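Local coordinates for protein-glutaminase (Chryseobacterium proteolyticum, PDB 3A55), which probably deamidates glutamine side chains in proteins to glutamate with release of ammonia, and is held here as the pro form, an engineered mutant resembling a reaction intermediate, at residues A[21-26]-A[74-79]; A[50-55]-A[84-89]; A[111-116]-A[166-171]; A[278-283]-A[292-297]. The protein carries 1 engineered substitution. All coordinates share one frame; numbering follows the deposited sequence. Where two conformers were deposited one is given.

Contact 1: A[21-26]-A[74-79]; sequences LKDFGK and PVHIFL
Leu79 loses more surface here than any other residue: its CD1 lies 3.8 Å from CD1 of Phe24, and the backbone bonds Lys22 N to Leu79 O and Leu79 N to Lys22 O are both 2.7 Å. Phe24 runs alongside Ile77, pointing the same way. The strands are antiparallel neighbours in a five-stranded sheet, and their pairing is broken by a classic beta bulge in which Phe24 and Gly25 both face Ile77. An Asx turn spans the bulge, Asp23 OD1 accepting Gly25 N at 2.8 Å. From the opposite face of the carboxylate plane, 28° out of it, the same oxygen takes NE2 of His76 at 2.6 Å on its syn side, in the imidazole plane. With CG anti to the backbone N (chi1 -164°), His76 swings its ring across to Asp23, and CZ of Phe78 lies over one face, toward the rim. A leucine in place of His76 would probably cost Asp23 OD1 the imidazole donor and let the carboxylate turn more easily. Lys26 runs obliquely past the imidazole on a chain bent at chi2 (-85°), its CE 3.1 Å from ND1 of His76, and delivers its ammonium to Asp96 of helix 94-103.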
loop_
_atom_site.group_PDB
_atom_site.type_symbol
_atom_site.label_atom_id
_atom_site.label_comp_id
_atom_site.label_asym_id
_atom_site.label_seq_id
_atom_site.Cartn_x
_atom_site.Cartn_y
_atom_site.Cartn_z
ATOM N N LEU A 21 14.000 -22.969 2.653
ATOM C CA LEU A 21 13.009 -21.914 2.399
ATOM C C LEU A 21 13.053 -20.838 3.471
ATOM O O LEU A 21 13.378 -21.120 4.625
ATOM C CB LEU A 21 11.588 -22.498 2.321
ATOM C CG LEU A 21 11.338 -23.509 1.200
ATOM C CD1 LEU A 21 9.893 -23.991 1.236
ATOM C CD2 LEU A 21 11.691 -22.949 -0.176
ATOM N N LYS A 22 12.713 -19.612 3.072
ATOM C CA LYS A 22 12.619 -18.473 3.978
ATOM C C LYS A 22 11.215 -18.395 4.575
ATOM O O LYS A 22 10.231 -18.359 3.842
ATOM C CB LYS A 22 12.927 -17.181 3.213
ATOM C CG LYS A 22 12.628 -15.893 3.971
ATOM C CD LYS A 22 13.876 -15.323 4.642
ATOM C CE LYS A 22 13.531 -14.178 5.593
ATOM N NZ LYS A 22 12.595 -13.173 4.992
ATOM N N ASP A 23 11.138 -18.353 5.901
ATOM C CA ASP A 23 9.866 -18.213 6.606
ATOM C C ASP A 23 9.356 -16.772 6.504
ATOM O O ASP A 23 9.921 -15.854 7.112
ATOM C CB ASP A 23 10.026 -18.638 8.073
ATOM C CG ASP A 23 8.697 -18.752 8.810
ATOM O OD1 ASP A 23 7.676 -18.225 8.317
ATOM O OD2 ASP A 23 8.681 -19.373 9.898
ATOM N N PHE A 24 8.279 -16.587 5.738
ATOM C CA PHE A 24 7.698 -15.267 5.495
ATOM C C PHE A 24 6.678 -14.928 6.591
ATOM O O PHE A 24 6.279 -13.771 6.744
ATOM C CB PHE A 24 7.049 -15.233 4.096
ATOM C CG PHE A 24 6.309 -13.948 3.773
ATOM C CD1 PHE A 24 6.965 -12.888 3.157
ATOM C CD2 PHE A 24 4.947 -13.814 4.053
ATOM C CE1 PHE A 24 6.286 -11.707 2.848
ATOM C CE2 PHE A 24 4.262 -12.640 3.748
ATOM C CZ PHE A 24 4.931 -11.585 3.143
ATOM N N GLY A 25 6.274 -15.939 7.358
ATOM C CA GLY A 25 5.304 -15.760 8.428
ATOM C C GLY A 25 3.865 -15.895 7.969
ATOM O O GLY A 25 3.579 -16.414 6.888
ATOM N N LYS A 26 2.960 -15.426 8.817
ATOM C CA LYS A 26 1.525 -15.547 8.570
ATOM C C LYS A 26 0.993 -14.301 7.891
ATOM O O LYS A 26 1.384 -13.182 8.217
ATOM C CB LYS A 26 0.772 -15.770 9.884
ATOM C CG LYS A 26 1.364 -16.854 10.774
ATOM C CD LYS A 26 0.868 -18.235 10.387
ATOM C CE LYS A 26 1.544 -19.317 11.231
ATOM N NZ LYS A 26 1.618 -18.959 12.683
ATOM N N PRO A 74 -6.054 -16.491 7.031
ATOM C CA PRO A 74 -4.582 -16.536 7.007
ATOM C C PRO A 74 -3.980 -17.882 6.617
ATOM O O PRO A 74 -4.613 -18.930 6.778
ATOM C CB PRO A 74 -4.198 -16.195 8.445
ATOM C CG PRO A 74 -5.367 -16.629 9.255
ATOM C CD PRO A 74 -6.579 -16.404 8.409
ATOM N N VAL A 75 -2.752 -17.814 6.107
ATOM C CA VAL A 75 -1.919 -18.987 5.845
ATOM C C VAL A 75 -0.494 -18.654 6.263
ATOM O O VAL A 75 -0.173 -17.499 6.535
ATOM C CB VAL A 75 -1.909 -19.393 4.349
ATOM C CG1 VAL A 75 -3.304 -19.788 3.880
ATOM C CG2 VAL A 75 -1.345 -18.265 3.483
ATOM N N HIS A 76 0.352 -19.674 6.308
ATOM C CA HIS A 76 1.765 -19.495 6.623
ATOM C C HIS A 76 2.562 -19.667 5.334
ATOM O O HIS A 76 2.477 -20.712 4.688
ATOM C CB HIS A 76 2.200 -20.525 7.664
ATOM C CG HIS A 76 3.503 -20.208 8.326
ATOM N ND1 HIS A 76 3.822 -20.666 9.586
ATOM C CD2 HIS A 76 4.557 -19.460 7.920
ATOM C CE1 HIS A 76 5.027 -20.236 9.918
ATOM N NE2 HIS A 76 5.492 -19.499 8.928
ATOM N N ILE A 77 3.325 -18.639 4.964
ATOM C CA ILE A 77 4.026 -18.585 3.682
ATOM C C ILE A 77 5.530 -18.812 3.853
ATOM O O ILE A 77 6.143 -18.247 4.751
ATOM C CB ILE A 77 3.809 -17.193 3.000
ATOM C CG1 ILE A 77 2.328 -16.976 2.661
ATOM C CG2 ILE A 77 4.704 -17.024 1.766
ATOM C CD1 ILE A 77 1.783 -17.971 1.643
ATOM N N PHE A 78 6.103 -19.630 2.976
ATOM C CA PHE A 78 7.549 -19.855 2.915
ATOM C C PHE A 78 8.006 -19.545 1.503
ATOM O O PHE A 78 7.389 -20.002 0.532
ATOM C CB PHE A 78 7.890 -21.305 3.249
ATOM C CG PHE A 78 7.511 -21.714 4.641
ATOM C CD1 PHE A 78 8.474 -21.762 5.649
ATOM C CD2 PHE A 78 6.193 -22.044 4.955
ATOM C CE1 PHE A 78 8.131 -22.145 6.940
ATOM C CE2 PHE A 78 5.842 -22.420 6.236
ATOM C CZ PHE A 78 6.815 -22.471 7.234
ATOM N N LEU A 79 9.075 -18.757 1.384
ATOM C CA LEU A 79 9.550 -18.331 0.081
ATOM C C LEU A 79 10.855 -18.998 -0.283
ATOM O O LEU A 79 11.667 -19.295 0.593
ATOM C CB LEU A 79 9.744 -16.814 0.052
ATOM C CG LEU A 79 8.516 -15.946 0.325
ATOM C CD1 LEU A 79 8.931 -14.505 0.298
ATOM C CD2 LEU A 79 7.405 -16.203 -0.697
#

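Contact 2: A[50-55]-A[84-89]; sequences YEIKPT and NEIGKV
Glu85 OE2 is gripped by two ammonium groups, NZ of Lys53 across the contact at 2.7 Å and NZ of Lys80, just after strand 75-79. The Lys53 bond arrives on the syn side of the carboxylate, 18° out of its plane, and belongs to one of two deposited conformers of that lysine, so it may not be made all the time. Glu85 is fully extended, CG anti to the backbone N (chi1 -175°), which carries its carboxylate along the neighbouring strand as far as Lys53. A glutamine in its place would probably leave both lysines without the negative charge that pairs with them. Beneath these side chains the backbones meet at a single bridge: Glu51 N donates to Asn84 O at 2.9 Å, and Ile86 N reaches Glu51 O at 2.8 Å, almost in line with the carbonyl. Strands 49-52 and 86-91 are the two outermost of the five-stranded sheet, yet they touch here, segments 50-52 and 86-89 running at 77° to each other, as in a strongly curled sheet. On its buried side Ile86 sets CD1 4.1 Å from Tyr50 CB and CG2 4.0 Å from Ile52 CD1. On the polar side Glu51 OE2 stands 3.1 Å from Asn84 OD1, two acceptors with no bond between them, while Asn84 ND2 is spent on the carbonyl of Phe49. With the Glu85 carboxylate also close by, Glu51 sits in a rather negative neighbourhood, which would tend to raise its pKa, an effect the two lysines probably temper.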
loop_
_atom_site.group_PDB
_atom_site.type_symbol
_atom_site.label_atom_id
_atom_site.label_comp_id
_atom_site.label_asym_id
_atom_site.label_seq_id
_atom_site.Cartn_x
_atom_site.Cartn_y
_atom_site.Cartn_z
ATOM N N TYR A 50 3.644 -12.002 -5.386
ATOM C CA TYR A 50 4.421 -13.220 -5.176
ATOM C C TYR A 50 4.016 -14.211 -6.254
ATOM O O TYR A 50 3.012 -14.038 -6.877
ATOM C CB TYR A 50 4.226 -13.721 -3.751
ATOM C CG TYR A 50 4.776 -12.724 -2.755
ATOM C CD1 TYR A 50 6.026 -12.900 -2.194
ATOM C CD2 TYR A 50 4.054 -11.592 -2.403
ATOM C CE1 TYR A 50 6.553 -11.993 -1.304
ATOM C CE2 TYR A 50 4.591 -10.655 -1.517
ATOM C CZ TYR A 50 5.815 -10.883 -0.970
ATOM O OH TYR A 50 6.334 -9.969 -0.090
ATOM N N GLU A 51 4.819 -15.206 -6.532
ATOM C CA GLU A 51 4.449 -16.134 -7.590
ATOM C C GLU A 51 4.551 -17.568 -7.129
ATOM O O GLU A 51 5.326 -17.894 -6.230
ATOM C CB GLU A 51 5.308 -15.902 -8.829
ATOM C CG GLU A 51 6.780 -16.156 -8.601
ATOM C CD GLU A 51 7.656 -15.704 -9.760
ATOM O OE1 GLU A 51 7.102 -15.368 -10.835
ATOM O OE2 GLU A 51 8.899 -15.691 -9.590
ATOM N N ILE A 52 3.730 -18.417 -7.731
ATOM C CA ILE A 52 3.860 -19.853 -7.504
ATOM C C ILE A 52 3.630 -20.572 -8.827
ATOM O O ILE A 52 2.744 -20.189 -9.594
ATOM C CB ILE A 52 2.906 -20.336 -6.368
ATOM C CG1 ILE A 52 3.202 -21.777 -5.943
ATOM C CG2 ILE A 52 1.435 -20.093 -6.728
ATOM C CD1 ILE A 52 2.544 -22.170 -4.626
ATOM N N LYS A 53 4.451 -21.587 -9.116
ATOM C CA LYS A 53 4.349 -22.299 -10.386
ATOM C C LYS A 53 3.235 -23.343 -10.319
ATOM O O LYS A 53 3.133 -24.035 -9.339
ATOM C CB LYS A 53 5.653 -23.003 -10.767
ATOM C CG LYS A 53 6.920 -22.408 -10.226
ATOM C CD LYS A 53 8.123 -23.087 -10.877
ATOM C CE LYS A 53 9.211 -22.095 -11.280
ATOM N NZ LYS A 53 10.302 -22.030 -10.290
ATOM N N PRO A 54 2.399 -23.412 -11.367
ATOM C CA PRO A 54 1.294 -24.374 -11.369
ATOM C C PRO A 54 1.756 -25.787 -11.742
ATOM O O PRO A 54 1.448 -26.294 -12.824
ATOM C CB PRO A 54 0.340 -23.801 -12.423
ATOM C CG PRO A 54 1.213 -23.089 -13.371
ATOM C CD PRO A 54 2.391 -22.564 -12.575
ATOM N N THR A 55 2.493 -26.405 -10.829
ATOM C CA THR A 55 3.019 -27.748 -11.028
ATOM C C THR A 55 2.216 -28.740 -10.193
ATOM O O THR A 55 1.510 -28.347 -9.259
ATOM C CB THR A 55 4.493 -27.802 -10.611
ATOM O OG1 THR A 55 4.615 -27.355 -9.256
ATOM C CG2 THR A 55 5.346 -26.908 -11.506
ATOM N N ASN A 84 10.575 -13.766 -4.801
ATOM C CA ASN A 84 9.169 -13.600 -4.464
ATOM C C ASN A 84 8.385 -14.872 -4.763
ATOM O O ASN A 84 7.157 -14.841 -4.859
ATOM C CB ASN A 84 8.569 -12.419 -5.250
ATOM C CG ASN A 84 8.323 -12.758 -6.734
ATOM O OD1 ASN A 84 9.026 -13.601 -7.315
ATOM N ND2 ASN A 84 7.302 -12.128 -7.336
ATOM N N GLU A 85 9.093 -15.985 -4.935
ATOM C CA GLU A 85 8.445 -17.238 -5.300
ATOM C C GLU A 85 8.089 -18.049 -4.064
ATOM O O GLU A 85 8.940 -18.320 -3.210
ATOM C CB GLU A 85 9.328 -18.061 -6.242
ATOM C CG GLU A 85 8.627 -19.315 -6.742
ATOM C CD GLU A 85 9.461 -20.136 -7.691
ATOM O OE1 GLU A 85 10.540 -19.680 -8.117
ATOM O OE2 GLU A 85 9.018 -21.261 -8.008
ATOM N N ILE A 86 6.820 -18.441 -3.980
ATOM C CA ILE A 86 6.326 -19.241 -2.868
ATOM C C ILE A 86 6.781 -20.692 -3.028
ATOM O O ILE A 86 6.566 -21.305 -4.079
ATOM C CB ILE A 86 4.779 -19.169 -2.782
ATOM C CG1 ILE A 86 4.340 -17.716 -2.537
ATOM C CG2 ILE A 86 4.256 -20.108 -1.707
ATOM C CD1 ILE A 86 2.869 -17.465 -2.835
ATOM N N GLY A 87 7.427 -21.221 -1.990
ATOM C CA GLY A 87 7.885 -22.605 -1.993
ATOM C C GLY A 87 7.030 -23.563 -1.188
ATOM O O GLY A 87 7.052 -24.767 -1.443
ATOM N N LYS A 88 6.294 -23.042 -0.203
ATOM C CA LYS A 88 5.438 -23.868 0.656
ATOM C C LYS A 88 4.374 -22.992 1.297
ATOM O O LYS A 88 4.637 -21.826 1.606
ATOM C CB LYS A 88 6.277 -24.579 1.737
ATOM C CG LYS A 88 5.488 -25.469 2.684
ATOM C CD LYS A 88 6.375 -26.376 3.517
ATOM C CE LYS A 88 7.228 -25.607 4.513
ATOM N NZ LYS A 88 8.061 -26.520 5.349
ATOM N N VAL A 89 3.175 -23.555 1.471
ATOM C CA VAL A 89 2.090 -22.907 2.198
ATOM C C VAL A 89 1.632 -23.864 3.284
ATOM O O VAL A 89 1.427 -25.050 3.020
ATOM C CB VAL A 89 0.900 -22.571 1.267
ATOM C CG1 VAL A 89 -0.213 -21.862 2.044
ATOM C CG2 VAL A 89 1.379 -21.697 0.112
#

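Contact 3: A[111-116]-A[166-171]; sequences QTNKLA and ILMNNG
Met168 CE and Leu115 CD1 meet at 3.6 Å, the two side chains crossing at about a right angle. The methionine runs straight through chi2 and then bends at chi3 (71°), which turns its methyl group toward Leu115 and the side-chain amide of Gln111; Gln111 approaches from the opposite direction. The other branch of Leu115 rests on the main chain beyond the helix, with CD2 3.6 Å from C of Gly171. Next to it Ala116 N donates to Gly171 O at 3.0 Å in a nearly straight bond (169°). Gly171 itself is placed by the end of helix 156-169: a Schellman motif, with positive phi (92°), returns Gly171 N to Met168 O at 2.9 Å. One step back, Asn170 ND2 folds onto Ile166 O at 2.8 Å and also bonds Gln131 of helix 122-133, tying the helix end to its neighbour. Ala116 continues the backbone pairing with Asp173, so the loop between helix 94-103 and strand 118-119 is fastened just past helix 156-169. One backbone N-H thus takes up the carbonyl of Gly171, the residue that leaves the helix, while Met168 and Leu115 add dispersion contact at the surface.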
loop_
_atom_site.group_PDB
_atom_site.type_symbol
_atom_site.label_atom_id
_atom_site.label_comp_id
_atom_site.label_asym_id
_atom_site.label_seq_id
_atom_site.Cartn_x
_atom_site.Cartn_y
_atom_site.Cartn_z
ATOM N N GLN A 111 -11.855 8.393 12.908
ATOM C CA GLN A 111 -10.930 9.289 13.589
ATOM C C GLN A 111 -11.586 9.946 14.813
ATOM O O GLN A 111 -12.717 10.428 14.732
ATOM C CB GLN A 111 -10.454 10.351 12.589
ATOM C CG GLN A 111 -9.487 11.374 13.141
ATOM C CD GLN A 111 -8.307 10.730 13.835
ATOM O OE1 GLN A 111 -7.603 9.891 13.257
ATOM N NE2 GLN A 111 -8.089 11.111 15.085
ATOM N N THR A 112 -10.878 9.954 15.943
ATOM C CA THR A 112 -11.425 10.512 17.190
ATOM C C THR A 112 -11.124 12.003 17.379
ATOM O O THR A 112 -11.830 12.693 18.117
ATOM C CB THR A 112 -10.948 9.733 18.445
ATOM O OG1 THR A 112 -9.521 9.809 18.548
ATOM C CG2 THR A 112 -11.383 8.268 18.377
ATOM N N ASN A 113 -10.073 12.490 16.723
ATOM C CA ASN A 113 -9.733 13.915 16.769
ATOM C C ASN A 113 -10.587 14.733 15.806
ATOM O O ASN A 113 -10.881 14.291 14.696
ATOM C CB ASN A 113 -8.248 14.125 16.457
ATOM C CG ASN A 113 -7.335 13.472 17.484
ATOM O OD1 ASN A 113 -7.410 13.767 18.682
ATOM N ND2 ASN A 113 -6.460 12.590 17.017
ATOM N N LYS A 114 -10.987 15.926 16.237
ATOM C CA LYS A 114 -11.771 16.828 15.391
ATOM C C LYS A 114 -10.876 17.539 14.379
ATOM O O LYS A 114 -9.918 18.229 14.756
ATOM C CB LYS A 114 -12.526 17.847 16.248
ATOM C CG LYS A 114 -13.776 17.289 16.916
ATOM C CD LYS A 114 -14.808 16.854 15.876
ATOM C CE LYS A 114 -16.136 16.483 16.522
ATOM N NZ LYS A 114 -17.105 15.955 15.515
ATOM N N LEU A 115 -11.177 17.352 13.096
ATOM C CA LEU A 115 -10.364 17.912 12.019
ATOM C C LEU A 115 -11.251 18.389 10.885
ATOM O O LEU A 115 -12.388 17.939 10.755
ATOM C CB LEU A 115 -9.393 16.854 11.488
ATOM C CG LEU A 115 -8.354 16.283 12.456
ATOM C CD1 LEU A 115 -7.915 14.905 11.987
ATOM C CD2 LEU A 115 -7.165 17.224 12.592
ATOM N N ALA A 116 -10.741 19.308 10.070
ATOM C CA ALA A 116 -11.476 19.772 8.898
ATOM C C ALA A 116 -11.229 18.831 7.727
ATOM O O ALA A 116 -10.080 18.553 7.374
ATOM C CB ALA A 116 -11.081 21.197 8.539
ATOM N N ILE A 166 0.847 14.589 8.388
ATOM C CA ILE A 166 1.208 15.978 8.090
ATOM C C ILE A 166 -0.047 16.833 7.936
ATOM O O ILE A 166 -0.118 17.938 8.496
ATOM C CB ILE A 166 2.123 16.092 6.845
ATOM C CG1 ILE A 166 3.446 15.372 7.119
ATOM C CG2 ILE A 166 2.347 17.573 6.456
ATOM C CD1 ILE A 166 4.273 15.093 5.903
ATOM N N LEU A 167 -1.049 16.336 7.201
ATOM C CA LEU A 167 -2.298 17.088 7.126
ATOM C C LEU A 167 -2.902 17.305 8.507
ATOM O O LEU A 167 -3.368 18.402 8.825
ATOM C CB LEU A 167 -3.319 16.386 6.221
ATOM C CG LEU A 167 -3.403 16.906 4.785
ATOM C CD1 LEU A 167 -2.105 16.685 4.021
ATOM C CD2 LEU A 167 -4.589 16.281 4.043
ATOM N N MET A 168 -2.898 16.260 9.329
ATOM C CA MET A 168 -3.490 16.327 10.663
ATOM C C MET A 168 -2.769 17.346 11.541
ATOM O O MET A 168 -3.405 18.058 12.331
ATOM C CB MET A 168 -3.511 14.950 11.313
ATOM C CG MET A 168 -4.494 14.029 10.624
ATOM S SD MET A 168 -4.501 12.363 11.286
ATOM C CE MET A 168 -5.255 12.573 12.884
ATOM N N ASN A 169 -1.446 17.425 11.384
ATOM C CA ASN A 169 -0.627 18.415 12.095
ATOM C C ASN A 169 -1.038 19.842 11.738
ATOM O O ASN A 169 -0.787 20.784 12.501
ATOM C CB ASN A 169 0.854 18.225 11.768
ATOM C CG ASN A 169 1.443 16.969 12.394
ATOM O OD1 ASN A 169 0.866 16.379 13.309
ATOM N ND2 ASN A 169 2.611 16.564 11.908
ATOM N N ASN A 170 -1.638 19.983 10.557
ATOM C CA ASN A 170 -2.171 21.261 10.066
ATOM C C ASN A 170 -3.662 21.451 10.350
ATOM O O ASN A 170 -4.239 22.484 9.997
ATOM C CB ASN A 170 -1.938 21.396 8.557
ATOM C CG ASN A 170 -0.501 21.721 8.208
ATOM O OD1 ASN A 170 -0.163 22.881 7.950
ATOM N ND2 ASN A 170 0.355 20.704 8.199
ATOM N N GLY A 171 -4.282 20.465 10.989
ATOM C CA GLY A 171 -5.701 20.544 11.336
ATOM C C GLY A 171 -6.668 19.958 10.320
ATOM O O GLY A 171 -7.875 20.198 10.396
#

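Contact 4: A[278-283]-A[292-297]; sequences TKFSLL and PDVSSC
The end of Leu283 meets the Pro292 ring head on, Leu283 CD1 standing 3.6 Å from Pro292 CG. They close a short C-terminal loop that doubles back on the end of helix 271-280: a type I beta turn from Phe280 to Leu283 finishes the first segment, a second from Val294 to Cys297 finishes the other, and the disulfide from Cys297 to Cys275 ties the loop to the helix covalently. One ring atom of Phe280 touches two residues of the returning chain. Its CE1 lies 3.7 Å from Pro292 CD, the side chains passing at a slant, and 3.8 Å from Val294 CG1, where they cross at about a right angle. With CG anti to the carbonyl carbon (chi1 -64°), the ring reaches both partners, and Tyr151 meets it edge-to-face. Lys279, bent at chi2 (71°), lays its aliphatic chain obliquely against Val294 and Pro292: CG is 4.0 Å from Val294 CG1, and CE is 3.7 Å from the carbonyl O of Asp293. No hydrogen bond joins the two segments, so their fit rests on these apolar surfaces and the nearby disulfide. The loop keeps its own shape through an Asx turn, in which Asp293 OD1 accepts Ser295 N at 2.8 Å, met on the anti side of the carboxylate and 32° out of its plane.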
loop_
_atom_site.group_PDB
_atom_site.type_symbol
_atom_site.label_atom_id
_atom_site.label_comp_id
_atom_site.label_asym_id
_atom_site.label_seq_id
_atom_site.Cartn_x
_atom_site.Cartn_y
_atom_site.Cartn_z
ATOM N N THR A 278 11.177 3.672 8.806
ATOM C CA THR A 278 12.527 3.551 9.369
ATOM C C THR A 278 13.303 2.437 8.650
ATOM O O THR A 278 14.465 2.616 8.266
ATOM C CB THR A 278 12.482 3.316 10.883
ATOM O OG1 THR A 278 11.908 4.468 11.517
ATOM C CG2 THR A 278 13.899 3.092 11.449
ATOM N N LYS A 279 12.653 1.297 8.442
ATOM C CA LYS A 279 13.307 0.163 7.778
ATOM C C LYS A 279 13.716 0.503 6.349
ATOM O O LYS A 279 14.773 0.061 5.896
ATOM C CB LYS A 279 12.395 -1.070 7.788
ATOM C CG LYS A 279 13.030 -2.359 7.252
ATOM C CD LYS A 279 14.071 -2.893 8.232
ATOM C CE LYS A 279 14.672 -4.212 7.769
ATOM N NZ LYS A 279 15.718 -4.686 8.728
ATOM N N PHE A 280 12.876 1.271 5.643
ATOM C CA PHE A 280 13.122 1.582 4.229
ATOM C C PHE A 280 13.898 2.884 4.009
ATOM O O PHE A 280 14.126 3.282 2.866
ATOM C CB PHE A 280 11.801 1.653 3.437
ATOM C CG PHE A 280 11.044 0.354 3.358
ATOM C CD1 PHE A 280 11.606 -0.873 3.732
ATOM C CD2 PHE A 280 9.752 0.360 2.850
ATOM C CE1 PHE A 280 10.868 -2.049 3.630
ATOM C CE2 PHE A 280 9.024 -0.805 2.738
ATOM C CZ PHE A 280 9.581 -2.012 3.128
ATOM N N SER A 281 14.295 3.531 5.103
ATOM C CA SER A 281 14.867 4.878 5.038
ATOM C C SER A 281 15.985 5.053 4.015
ATOM O O SER A 281 16.004 6.050 3.276
ATOM C CB SER A 281 15.350 5.326 6.414
ATOM O OG SER A 281 15.698 6.703 6.388
ATOM N N LEU A 282 16.920 4.099 3.972
ATOM C CA LEU A 282 18.088 4.231 3.096
ATOM C C LEU A 282 17.924 3.576 1.730
ATOM O O LEU A 282 18.862 3.519 0.941
ATOM C CB LEU A 282 19.361 3.711 3.791
ATOM C CG LEU A 282 19.680 4.362 5.141
ATOM C CD1 LEU A 282 20.938 3.714 5.724
ATOM C CD2 LEU A 282 19.858 5.877 5.018
ATOM N N LEU A 283 16.720 3.088 1.451
ATOM C CA LEU A 283 16.472 2.385 0.194
ATOM C C LEU A 283 15.956 3.338 -0.868
ATOM O O LEU A 283 15.245 4.299 -0.564
ATOM C CB LEU A 283 15.495 1.220 0.397
ATOM C CG LEU A 283 15.819 0.259 1.543
ATOM C CD1 LEU A 283 14.748 -0.817 1.624
ATOM C CD2 LEU A 283 17.214 -0.377 1.397
ATOM N N PRO A 292 12.853 -5.546 2.072
ATOM C CA PRO A 292 13.245 -6.256 3.295
ATOM C C PRO A 292 12.045 -6.504 4.209
ATOM O O PRO A 292 11.018 -5.809 4.109
ATOM C CB PRO A 292 14.240 -5.309 3.978
ATOM C CG PRO A 292 14.428 -4.147 3.055
ATOM C CD PRO A 292 13.380 -4.172 2.005
ATOM N N ASP A 293 12.192 -7.485 5.097
ATOM C CA ASP A 293 11.129 -7.937 5.993
ATOM C C ASP A 293 10.697 -6.824 6.946
ATOM O O ASP A 293 11.531 -6.205 7.601
ATOM C CB ASP A 293 11.634 -9.145 6.803
ATOM C CG ASP A 293 10.514 -10.045 7.293
ATOM O OD1 ASP A 293 9.383 -9.559 7.484
ATOM O OD2 ASP A 293 10.765 -11.253 7.489
ATOM N N VAL A 294 9.396 -6.554 7.003
ATOM C CA VAL A 294 8.856 -5.628 7.996
ATOM C C VAL A 294 7.876 -6.327 8.946
ATOM O O VAL A 294 7.060 -5.665 9.593
ATOM C CB VAL A 294 8.186 -4.388 7.340
ATOM C CG1 VAL A 294 9.237 -3.490 6.691
ATOM C CG2 VAL A 294 7.120 -4.806 6.327
ATOM N N SER A 295 7.956 -7.659 9.019
ATOM C CA SER A 295 7.084 -8.442 9.897
ATOM C C SER A 295 7.277 -8.070 11.366
ATOM O O SER A 295 6.341 -8.150 12.159
ATOM C CB SER A 295 7.304 -9.946 9.690
ATOM O OG SER A 295 8.649 -10.317 9.942
ATOM N N SER A 296 8.496 -7.664 11.717
ATOM C CA SER A 296 8.827 -7.243 13.079
ATOM C C SER A 296 7.947 -6.090 13.584
ATOM O O SER A 296 7.745 -5.937 14.791
ATOM C CB SER A 296 10.296 -6.805 13.151
ATOM O OG SER A 296 11.170 -7.844 12.747
ATOM N N CYS A 297 7.415 -5.295 12.660
ATOM C CA CYS A 297 6.887 -3.974 12.999
ATOM C C CYS A 297 5.691 -3.926 13.968
ATOM O O CYS A 297 5.766 -3.265 15.006
ATOM C CB CYS A 297 6.653 -3.154 11.724
ATOM S SG CYS A 297 8.217 -2.567 10.974
#

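Overall arrangement
Contacts 1 and 2 belong to one antiparallel sheet, their centres 11 Å apart; their segments alternate along the chain, and strands 75-79 and 86-91 join them through backbone bonds of Phe78. This sheet, together with helices 59-71 and 94-103, probably forms part of the pro region. Contacts 3 and 4 follow in sequence, their centres 27 Å apart. Contact 3, about 37 Å from contact 1 between centres and on the opposite side of the chain's centre, joins the loop after helix 94-103 to the end of helix 156-169. Contact 4, in the C-terminal loop, comes near the sheet, with at most a weak, long ion pair of Asp293 with Lys22, whose side chain has two conformers.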